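Topoisomerase I-like protein (PDB 2B9S) probably relaxes supercoiled DNA by cutting and resealing one strand, as the large subunit of a heterodimeric type IB topoisomerase of Leishmania donovani. Local coordinates at residues R21-H27 with C143-G147; I41-D46 with L101-I107; L315-V321 with Y344-Q348. All blocks are in the same frame, centred on the assembly; numbering follows the deposited sequence.

Interaction 1. Residues R21-H27 with C143-G147; sequences RWETLAH and CVWDG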
loop_
_atom_site.group_PDB
_atom_site.type_symbol
_atom_site.label_atom_id
_atom_site.label_comp_id
_atom_site.label_asym_id
_atom_site.label_seq_id
_atom_site.Cartn_x
_atom_site.Cartn_y
_atom_site.Cartn_z
ATOM N N ARG D 21 1.168 -12.734 -20.011
ATOM C CA ARG D 21 -0.006 -12.096 -19.406
ATOM C C ARG D 21 -0.957 -11.504 -20.435
ATOM O O ARG D 21 -2.135 -11.350 -20.152
ATOM C CB ARG D 21 0.407 -11.015 -18.373
ATOM C CG ARG D 21 1.334 -11.490 -17.277
ATOM C CD ARG D 21 0.710 -12.638 -16.481
ATOM N NE ARG D 21 -0.481 -12.213 -15.739
ATOM C CZ ARG D 21 -0.457 -11.675 -14.520
ATOM N NH1 ARG D 21 0.700 -11.465 -13.879
ATOM N NH2 ARG D 21 -1.589 -11.322 -13.950
ATOM N N TRP D 22 -0.427 -11.162 -21.607
ATOM C CA TRP D 22 -1.208 -10.547 -22.696
ATOM C C TRP D 22 -0.626 -10.894 -24.080
ATOM O O TRP D 22 0.529 -11.302 -24.191
ATOM C CB TRP D 22 -1.325 -9.014 -22.536
ATOM C CG TRP D 22 0.011 -8.271 -22.349
ATOM C CD1 TRP D 22 0.639 -8.005 -21.153
ATOM C CD2 TRP D 22 0.848 -7.707 -23.366
ATOM N NE1 TRP D 22 1.791 -7.317 -21.366
ATOM C CE2 TRP D 22 1.963 -7.126 -22.711
ATOM C CE3 TRP D 22 0.774 -7.635 -24.765
ATOM C CZ2 TRP D 22 3.001 -6.469 -23.414
ATOM C CZ3 TRP D 22 1.800 -6.988 -25.462
ATOM C CH2 TRP D 22 2.904 -6.421 -24.785
ATOM N N GLU D 23 -1.448 -10.730 -25.118
ATOM C CA GLU D 23 -1.042 -10.949 -26.515
ATOM C C GLU D 23 -0.889 -9.619 -27.213
ATOM O O GLU D 23 0.027 -9.416 -28.016
ATOM C CB GLU D 23 -2.067 -11.822 -27.254
ATOM C CG GLU D 23 -2.029 -13.287 -26.811
ATOM C CD GLU D 23 -0.635 -13.913 -26.959
ATOM O OE1 GLU D 23 0.094 -13.538 -27.920
ATOM O OE2 GLU D 23 -0.281 -14.778 -26.113
ATOM N N THR D 24 -1.807 -8.715 -26.900
ATOM C CA THR D 24 -1.746 -7.367 -27.437
ATOM C C THR D 24 -1.976 -6.335 -26.332
ATOM O O THR D 24 -2.784 -6.540 -25.417
ATOM C CB THR D 24 -2.776 -7.131 -28.574
ATOM O OG1 THR D 24 -4.094 -7.391 -28.088
ATOM C CG2 THR D 24 -2.483 -8.007 -29.797
ATOM N N LEU D 25 -1.268 -5.222 -26.448
ATOM C CA LEU D 25 -1.405 -4.121 -25.530
ATOM C C LEU D 25 -1.205 -2.787 -26.237
ATOM O O LEU D 25 -0.163 -2.538 -26.825
ATOM C CB LEU D 25 -0.423 -4.291 -24.349
ATOM C CG LEU D 25 -0.433 -3.318 -23.175
ATOM C CD1 LEU D 25 -1.837 -3.111 -22.580
ATOM C CD2 LEU D 25 0.576 -3.803 -22.130
ATOM N N ALA D 26 -2.218 -1.939 -26.154
ATOM C CA ALA D 26 -2.190 -0.603 -26.712
ATOM C C ALA D 26 -2.592 0.427 -25.654
ATOM O O ALA D 26 -3.570 0.238 -24.923
ATOM C CB ALA D 26 -3.135 -0.513 -27.924
ATOM N N HIS D 27 -1.850 1.528 -25.583
ATOM C CA HIS D 27 -2.158 2.602 -24.632
ATOM C C HIS D 27 -1.462 3.871 -25.071
ATOM O O HIS D 27 -0.583 3.838 -25.924
ATOM C CB HIS D 27 -1.770 2.216 -23.180
ATOM C CG HIS D 27 -0.301 1.984 -22.982
ATOM N ND1 HIS D 27 0.584 3.003 -22.682
ATOM C CD2 HIS D 27 0.438 0.849 -23.054
ATOM C CE1 HIS D 27 1.803 2.505 -22.586
ATOM N NE2 HIS D 27 1.743 1.201 -22.802
ATOM N N CYS D 143 -6.811 1.755 -21.785
ATOM C CA CYS D 143 -5.916 1.015 -22.650
ATOM C C CYS D 143 -6.710 -0.136 -23.281
ATOM O O CYS D 143 -7.872 -0.346 -22.945
ATOM C CB CYS D 143 -4.704 0.500 -21.851
ATOM S SG CYS D 143 -5.031 -0.906 -20.792
ATOM N N VAL D 144 -6.086 -0.869 -24.196
ATOM C CA VAL D 144 -6.721 -2.036 -24.785
ATOM C C VAL D 144 -5.803 -3.229 -24.541
ATOM O O VAL D 144 -4.698 -3.305 -25.073
ATOM C CB VAL D 144 -7.076 -1.836 -26.316
ATOM C CG1 VAL D 144 -7.710 -3.093 -26.905
ATOM C CG2 VAL D 144 -8.023 -0.651 -26.510
ATOM N N TRP D 145 -6.282 -4.138 -23.698
ATOM C CA TRP D 145 -5.549 -5.314 -23.253
ATOM C C TRP D 145 -6.243 -6.508 -23.879
ATOM O O TRP D 145 -7.389 -6.806 -23.533
ATOM C CB TRP D 145 -5.625 -5.380 -21.721
ATOM C CG TRP D 145 -4.939 -6.550 -21.051
ATOM C CD1 TRP D 145 -5.302 -7.867 -21.116
ATOM C CD2 TRP D 145 -3.810 -6.493 -20.159
ATOM N NE1 TRP D 145 -4.448 -8.636 -20.365
ATOM C CE2 TRP D 145 -3.532 -7.821 -19.752
ATOM C CE3 TRP D 145 -2.992 -5.451 -19.684
ATOM C CZ2 TRP D 145 -2.473 -8.138 -18.877
ATOM C CZ3 TRP D 145 -1.926 -5.770 -18.819
ATOM C CH2 TRP D 145 -1.681 -7.102 -18.434
ATOM N N ASP D 146 -5.546 -7.189 -24.788
ATOM C CA ASP D 146 -6.092 -8.316 -25.551
ATOM C C ASP D 146 -7.461 -8.007 -26.195
ATOM O O ASP D 146 -8.392 -8.814 -26.108
ATOM C CB ASP D 146 -6.194 -9.561 -24.660
ATOM C CG ASP D 146 -4.858 -10.241 -24.436
ATOM O OD1 ASP D 146 -3.873 -9.884 -25.101
ATOM O OD2 ASP D 146 -4.800 -11.154 -23.587
ATOM N N GLY D 147 -7.585 -6.826 -26.804
ATOM C CA GLY D 147 -8.825 -6.415 -27.488
ATOM C C GLY D 147 -9.916 -5.831 -26.604
ATOM O O GLY D 147 -10.866 -5.231 -27.107
HETATM O O HOH W 1 -5.390 -5.170 -27.100
#
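Asp146 holds the chain at Glu23 and Thr24 through one carboxylate oxygen. Its OD1 accepts from Glu23 N at 2.6 Å, using the syn lone pair, and from Thr24 N at 3.0 Å, that donor lying nearly along the C-O bond. Both bonds are close to straight, and together they tether OD1 and limit how far the carboxylate can turn.

Backbone bonds carry the pairing onward. Asp146 N donates to Thr24 O at 2.9 Å, and Ala26 and Val144 bond to each other in both directions as an antiparallel hydrogen-bonded pair. Leu25 and Trp145 form the adjoining non-hydrogen-bonded pair. A water ties Thr24 OG1 to Gly147 N, with a weak bond to Val144 O.

The aromatic part lies on the Leu25 and Trp145 face of the sheet. With CG anti to the backbone N (chi1 179°), the Trp145 ring reaches Arg21 O, Trp22 and Leu25. Trp22 turns an edge of its indole to one face of Trp145: its five-membered ring sits 4.8 Å, centroid to centroid, from the Trp145 six-membered ring, with the planes at 63°. Trp22 CB makes a CH-pi contact over the Trp145 five-membered ring, and Leu25 CD1 packs 3.9 Å from Trp145 CE3.

Outside the pair, Trp22 stacks on His210, Val237 of helix 236-266 touches Trp145, and Arg21 packs on a phosphate of the bound DNA. The chemistry thus divides in two: a solvent-facing carboxylate clasp that would be helped by the two amide dipoles, and a buried indole pair that joins the chain beside the DNA to strand 142-145.

Interaction 2. Residues I41-D46 with L101-I107; sequences IPIFYD and LCDFEPI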
loop_
_atom_site.group_PDB
_atom_site.type_symbol
_atom_site.label_atom_id
_atom_site.label_comp_id
_atom_site.label_asym_id
_atom_site.label_seq_id
_atom_site.Cartn_x
_atom_site.Cartn_y
_atom_site.Cartn_z
ATOM N N ILE D 41 7.833 35.721 -6.150
ATOM C CA ILE D 41 7.831 36.208 -4.760
ATOM C C ILE D 41 9.156 35.850 -4.056
ATOM O O ILE D 41 9.534 34.689 -4.003
ATOM C CB ILE D 41 6.597 35.686 -3.939
ATOM C CG1 ILE D 41 5.266 35.953 -4.660
ATOM C CG2 ILE D 41 6.542 36.321 -2.530
ATOM C CD1 ILE D 41 5.006 37.430 -5.023
ATOM N N PRO D 42 9.856 36.823 -3.499
ATOM C CA PRO D 42 11.083 36.519 -2.763
ATOM C C PRO D 42 10.852 35.891 -1.387
ATOM O O PRO D 42 9.759 35.941 -0.857
ATOM C CB PRO D 42 11.731 37.881 -2.613
ATOM C CG PRO D 42 10.608 38.795 -2.544
ATOM C CD PRO D 42 9.522 38.248 -3.407
ATOM N N ILE D 43 11.897 35.309 -0.819
ATOM C CA ILE D 43 12.005 35.177 0.620
ATOM C C ILE D 43 12.972 36.180 1.228
ATOM O O ILE D 43 13.639 36.912 0.529
ATOM C CB ILE D 43 12.371 33.741 1.034
ATOM C CG1 ILE D 43 13.819 33.414 0.704
ATOM C CG2 ILE D 43 11.433 32.751 0.443
ATOM C CD1 ILE D 43 14.496 32.595 1.737
ATOM N N PHE D 44 13.024 36.214 2.547
ATOM C CA PHE D 44 13.973 37.048 3.244
ATOM C C PHE D 44 14.926 36.198 4.063
ATOM O O PHE D 44 14.505 35.429 4.894
ATOM C CB PHE D 44 13.247 38.076 4.110
ATOM C CG PHE D 44 12.600 39.187 3.332
ATOM C CD1 PHE D 44 11.419 38.987 2.666
ATOM C CD2 PHE D 44 13.178 40.430 3.270
ATOM C CE1 PHE D 44 10.848 39.992 1.959
ATOM C CE2 PHE D 44 12.600 41.433 2.562
ATOM C CZ PHE D 44 11.437 41.217 1.907
ATOM N N TYR D 45 16.216 36.325 3.797
ATOM C CA TYR D 45 17.220 35.619 4.565
ATOM C C TYR D 45 17.964 36.590 5.478
ATOM O O TYR D 45 18.427 37.636 5.027
ATOM C CB TYR D 45 18.202 34.877 3.662
ATOM C CG TYR D 45 19.180 34.041 4.465
ATOM C CD1 TYR D 45 18.790 32.809 5.003
ATOM C CD2 TYR D 45 20.467 34.506 4.733
ATOM C CE1 TYR D 45 19.667 32.047 5.764
ATOM C CE2 TYR D 45 21.355 33.746 5.492
ATOM C CZ TYR D 45 20.946 32.518 6.004
ATOM O OH TYR D 45 21.818 31.759 6.759
ATOM N N ASP D 46 18.056 36.235 6.761
ATOM C CA ASP D 46 18.604 37.111 7.804
ATOM C C ASP D 46 18.168 38.590 7.651
ATOM O O ASP D 46 18.977 39.514 7.795
ATOM C CB ASP D 46 20.125 36.967 7.860
ATOM C CG ASP D 46 20.720 37.469 9.164
ATOM O OD1 ASP D 46 19.961 37.645 10.157
ATOM O OD2 ASP D 46 21.954 37.684 9.179
ATOM N N LEU D 101 17.164 31.180 9.744
ATOM C CA LEU D 101 17.237 32.561 9.263
ATOM C C LEU D 101 16.447 32.828 7.976
ATOM O O LEU D 101 16.451 33.957 7.478
ATOM C CB LEU D 101 18.707 32.977 9.078
ATOM C CG LEU D 101 19.573 33.003 10.339
ATOM C CD1 LEU D 101 20.948 33.531 9.994
ATOM C CD2 LEU D 101 18.929 33.865 11.418
ATOM N N CYS D 102 15.777 31.801 7.446
ATOM C CA CYS D 102 14.943 31.933 6.248
ATOM C C CYS D 102 13.537 32.309 6.637
ATOM O O CYS D 102 12.937 31.631 7.456
ATOM C CB CYS D 102 14.867 30.620 5.474
ATOM S SG CYS D 102 16.389 29.995 4.821
ATOM N N ASP D 103 12.989 33.359 6.033
ATOM C CA ASP D 103 11.611 33.761 6.290
ATOM C C ASP D 103 10.786 33.563 5.022
ATOM O O ASP D 103 10.949 34.280 4.040
ATOM C CB ASP D 103 11.586 35.216 6.732
ATOM C CG ASP D 103 10.232 35.680 7.235
ATOM O OD1 ASP D 103 9.198 35.023 6.999
ATOM O OD2 ASP D 103 10.209 36.747 7.869
ATOM N N PHE D 104 9.890 32.584 5.066
ATOM C CA PHE D 104 9.090 32.170 3.920
ATOM C C PHE D 104 7.743 32.836 3.854
ATOM O O PHE D 104 6.921 32.474 3.024
ATOM C CB PHE D 104 8.860 30.661 3.968
ATOM C CG PHE D 104 10.111 29.848 3.855
ATOM C CD1 PHE D 104 10.617 29.503 2.598
ATOM C CD2 PHE D 104 10.768 29.384 5.010
ATOM C CE1 PHE D 104 11.769 28.740 2.481
ATOM C CE2 PHE D 104 11.941 28.607 4.904
ATOM C CZ PHE D 104 12.438 28.285 3.631
ATOM N N GLU D 105 7.520 33.821 4.716
ATOM C CA GLU D 105 6.198 34.426 4.891
ATOM C C GLU D 105 5.568 35.053 3.620
ATOM O O GLU D 105 4.367 34.855 3.367
ATOM C CB GLU D 105 6.217 35.403 6.084
ATOM C CG GLU D 105 4.841 35.765 6.643
ATOM C CD GLU D 105 3.987 34.539 7.089
ATOM O OE1 GLU D 105 4.506 33.410 7.287
ATOM O OE2 GLU D 105 2.770 34.722 7.252
ATOM N N PRO D 106 6.357 35.815 2.816
ATOM C CA PRO D 106 5.742 36.316 1.569
ATOM C C PRO D 106 5.199 35.184 0.663
ATOM O O PRO D 106 4.128 35.325 0.074
ATOM C CB PRO D 106 6.892 37.083 0.890
ATOM C CG PRO D 106 7.837 37.434 2.005
ATOM C CD PRO D 106 7.753 36.286 2.967
ATOM N N ILE D 107 5.914 34.064 0.560
ATOM C CA ILE D 107 5.420 32.964 -0.255
ATOM C C ILE D 107 4.201 32.295 0.391
ATOM O O ILE D 107 3.218 32.006 -0.296
ATOM C CB ILE D 107 6.497 31.918 -0.571
ATOM C CG1 ILE D 107 7.607 32.546 -1.439
ATOM C CG2 ILE D 107 5.828 30.671 -1.194
ATOM C CD1 ILE D 107 8.814 31.633 -1.685
#
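Tyr45 lays its ring beside Leu101 and Cys102, and each meets it differently. Cys102 SG stands at the ring edge, in the plane and 3.7 Å from Tyr45 CD1, a sulfur-aromatic contact. Leu101 CB comes in obliquely, 3.6 Å from Tyr45 CE1, while Leu101 CD1 reaches on toward the hydroxyl. A trans first torsion in Tyr45 (chi1 -175°) swings the ring toward these two residues; its OH is bonded to Arg97 N. Leu101 also runs alongside Asp46, both side chains pointing the same way. On the Tyr45 and Cys102 side, too, Ile43 sends CG2 to Ile107 CD1 at 3.6 Å and to the Phe104 ring.

The sheet face bearing Phe44 and Asp103 is arranged otherwise. The Phe44 ring crosses Pro106 at about a right angle and takes Pro106 CG at its edge, 4.0 Å from Phe44 CE1. Ile41 CG2 approaches the same proline from another direction, 3.5 Å from Pro106 CB.

Phe44 and Asp103 bond through both backbone amides, and Asp46 N donates to Leu101 O. Asp103 OD1 accepts from Glu105 N at 3.1 Å, an Asx turn at the start of helix 105-119.

In the fold, strand 43-45 lies between strands 48-50 and 102-103 in an antiparallel sheet. Helix 75-89 brings Trp85 against Ile43 and Cys102, and helix 54-64 packs on Phe104 and Ile107.

Interaction 3. Residues L315-V321 with Y344-Q348; sequences LMPDNIV and YALLQ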
loop_
_atom_site.group_PDB
_atom_site.type_symbol
_atom_site.label_atom_id
_atom_site.label_comp_id
_atom_site.label_asym_id
_atom_site.label_seq_id
_atom_site.Cartn_x
_atom_site.Cartn_y
_atom_site.Cartn_z
ATOM N N LEU D 315 6.768 -11.042 28.741
ATOM C CA LEU D 315 6.224 -12.284 29.301
ATOM C C LEU D 315 5.535 -12.042 30.651
ATOM O O LEU D 315 6.189 -11.690 31.636
ATOM C CB LEU D 315 7.324 -13.360 29.418
ATOM C CG LEU D 315 7.683 -14.344 28.280
ATOM C CD1 LEU D 315 7.204 -13.944 26.893
ATOM C CD2 LEU D 315 9.178 -14.624 28.263
ATOM N N MET D 316 4.215 -12.234 30.663
ATOM C CA MET D 316 3.343 -11.997 31.818
ATOM C C MET D 316 2.998 -13.319 32.530
ATOM O O MET D 316 3.237 -14.395 31.969
ATOM C CB MET D 316 2.037 -11.316 31.366
ATOM C CG MET D 316 2.207 -10.206 30.330
ATOM S SD MET D 316 3.077 -8.774 30.955
ATOM C CE MET D 316 1.775 -8.010 31.926
ATOM N N PRO D 317 2.409 -13.235 33.753
ATOM C CA PRO D 317 2.163 -14.384 34.640
ATOM C C PRO D 317 1.510 -15.627 34.028
ATOM O O PRO D 317 2.135 -16.697 34.051
ATOM C CB PRO D 317 1.290 -13.793 35.753
ATOM C CG PRO D 317 1.736 -12.390 35.832
ATOM C CD PRO D 317 1.953 -11.983 34.393
ATOM N N ASP D 318 0.304 -15.518 33.476
ATOM C CA ASP D 318 -0.448 -16.748 33.148
ATOM C C ASP D 318 -0.425 -17.159 31.668
ATOM O O ASP D 318 -1.472 -17.230 31.011
ATOM C CB ASP D 318 -1.878 -16.685 33.707
ATOM C CG ASP D 318 -1.905 -16.498 35.226
ATOM O OD1 ASP D 318 -1.413 -17.396 35.952
ATOM O OD2 ASP D 318 -2.419 -15.453 35.695
ATOM N N ASN D 319 0.777 -17.465 31.172
ATOM C CA ASN D 319 1.016 -17.810 29.760
ATOM C C ASN D 319 0.589 -16.717 28.785
ATOM O O ASN D 319 0.286 -16.973 27.628
ATOM C CB ASN D 319 0.372 -19.152 29.388
ATOM C CG ASN D 319 1.077 -20.321 30.021
ATOM O OD1 ASN D 319 2.266 -20.238 30.352
ATOM N ND2 ASN D 319 0.355 -21.419 30.199
ATOM N N ILE D 320 0.588 -15.491 29.278
ATOM C CA ILE D 320 0.174 -14.337 28.516
ATOM C C ILE D 320 1.417 -13.587 27.975
ATOM O O ILE D 320 2.357 -13.284 28.721
ATOM C CB ILE D 320 -0.794 -13.464 29.359
ATOM C CG1 ILE D 320 -2.159 -14.157 29.424
ATOM C CG2 ILE D 320 -0.949 -12.056 28.780
ATOM C CD1 ILE D 320 -3.043 -13.703 30.562
ATOM N N VAL D 321 1.427 -13.366 26.658
ATOM C CA VAL D 321 2.425 -12.523 26.010
ATOM C C VAL D 321 1.788 -11.183 25.675
ATOM O O VAL D 321 0.757 -11.131 25.027
ATOM C CB VAL D 321 3.012 -13.158 24.738
ATOM C CG1 VAL D 321 4.293 -12.421 24.309
ATOM C CG2 VAL D 321 3.330 -14.612 24.964
ATOM N N TYR D 344 4.993 -20.415 25.086
ATOM C CA TYR D 344 5.424 -19.492 26.127
ATOM C C TYR D 344 6.806 -19.854 26.680
ATOM O O TYR D 344 7.629 -18.960 26.899
ATOM C CB TYR D 344 4.375 -19.401 27.236
ATOM C CG TYR D 344 4.691 -18.388 28.323
ATOM C CD1 TYR D 344 5.588 -18.706 29.358
ATOM C CD2 TYR D 344 4.089 -17.125 28.329
ATOM C CE1 TYR D 344 5.887 -17.790 30.364
ATOM C CE2 TYR D 344 4.371 -16.204 29.334
ATOM C CZ TYR D 344 5.278 -16.550 30.349
ATOM O OH TYR D 344 5.584 -15.661 31.348
ATOM N N ALA D 345 7.058 -21.152 26.874
ATOM C CA ALA D 345 8.358 -21.662 27.320
ATOM C C ALA D 345 9.487 -21.494 26.286
ATOM O O ALA D 345 10.636 -21.204 26.646
ATOM C CB ALA D 345 8.232 -23.118 27.714
ATOM N N LEU D 346 9.160 -21.737 25.017
ATOM C CA LEU D 346 10.043 -21.465 23.881
ATOM C C LEU D 346 10.447 -19.979 23.813
ATOM O O LEU D 346 11.613 -19.674 23.633
ATOM C CB LEU D 346 9.371 -21.898 22.581
ATOM C CG LEU D 346 9.422 -23.381 22.188
ATOM C CD1 LEU D 346 8.576 -23.677 20.954
ATOM C CD2 LEU D 346 10.845 -23.865 21.980
ATOM N N LEU D 347 9.484 -19.074 23.993
ATOM C CA LEU D 347 9.728 -17.638 24.068
ATOM C C LEU D 347 10.664 -17.215 25.211
ATOM O O LEU D 347 11.412 -16.238 25.064
ATOM C CB LEU D 347 8.398 -16.873 24.170
ATOM C CG LEU D 347 7.508 -16.827 22.918
ATOM C CD1 LEU D 347 6.186 -16.095 23.198
ATOM C CD2 LEU D 347 8.252 -16.217 21.700
ATOM N N GLN D 348 10.608 -17.923 26.343
ATOM C CA GLN D 348 11.555 -17.689 27.437
ATOM C C GLN D 348 12.965 -18.091 26.997
ATOM O O GLN D 348 13.922 -17.408 27.294
ATOM C CB GLN D 348 11.152 -18.458 28.707
ATOM C CG GLN D 348 9.816 -18.016 29.340
ATOM C CD GLN D 348 9.403 -18.905 30.501
ATOM O OE1 GLN D 348 9.339 -20.133 30.374
ATOM N NE2 GLN D 348 9.137 -18.288 31.650
#
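Tyr344 is the centre of this contact: its ring fits into the turn between Leu315 and Val321. A chi1 near 180° (-176°) carries the ring out from its helix and into the loop. There the hydroxyl donates a weak hydrogen bond to Met316 O, with Tyr344 OH and Met316 O 2.7 Å apart. Asn319 OD1 sits over one ring face, offset toward the rim and 3.7 Å from Tyr344 CG, and the amide plane is inclined 54° to the ring. Ile320 O lies in the ring plane at the edge, 3.6 Å from Tyr344 CE2.

Leu315 points toward the helix and spreads over three of its residues. Its CG makes an off-centre CH-pi contact with the Tyr344 ring, 4.3 Å from the centroid. The two methyls then divide: CD1 packs against Leu347 CB, and CD2 lies 3.6 Å from Gln348 CG.

Leu347, one turn further along the helix, sends CD1 to Val321 CG2 at 3.7 Å. This apolar pair lies on the buried side of the contact.

The turn joins strands 313-315 and 320-326 as a beta hairpin, and a backbone bond from Met316 N to Ile320 O closes it. Strand 332-338 completes the antiparallel sheet and leads to helix 341-351, which packs back on the turn. Val279 and Phe283 of helix 272-287 also meet Leu347, and Ile313 of strand 313-315 touches both Leu347 and Val321.

How the interactions relate
From the N terminus, the chain passes first through 21-27 and then 41-46. Interaction 2 closes when 101-107 returns to 41-46, after helices 54-64 and 75-89; interaction 1 closes later, when 143-147 comes back to 21-27. Interaction 2 is therefore nested within the loop of interaction 1, yet their centres are 51 Å apart, one contact close to the DNA and the other well away from it. Both belong to the DNA-binding fragment. Interaction 3 follows in series within the catalytic core, closing a short loop that runs through strand 320-326 and back along strand 332-338 to helix 341-351; its centre is 55 Å from that of interaction 1, across the centre of the chain.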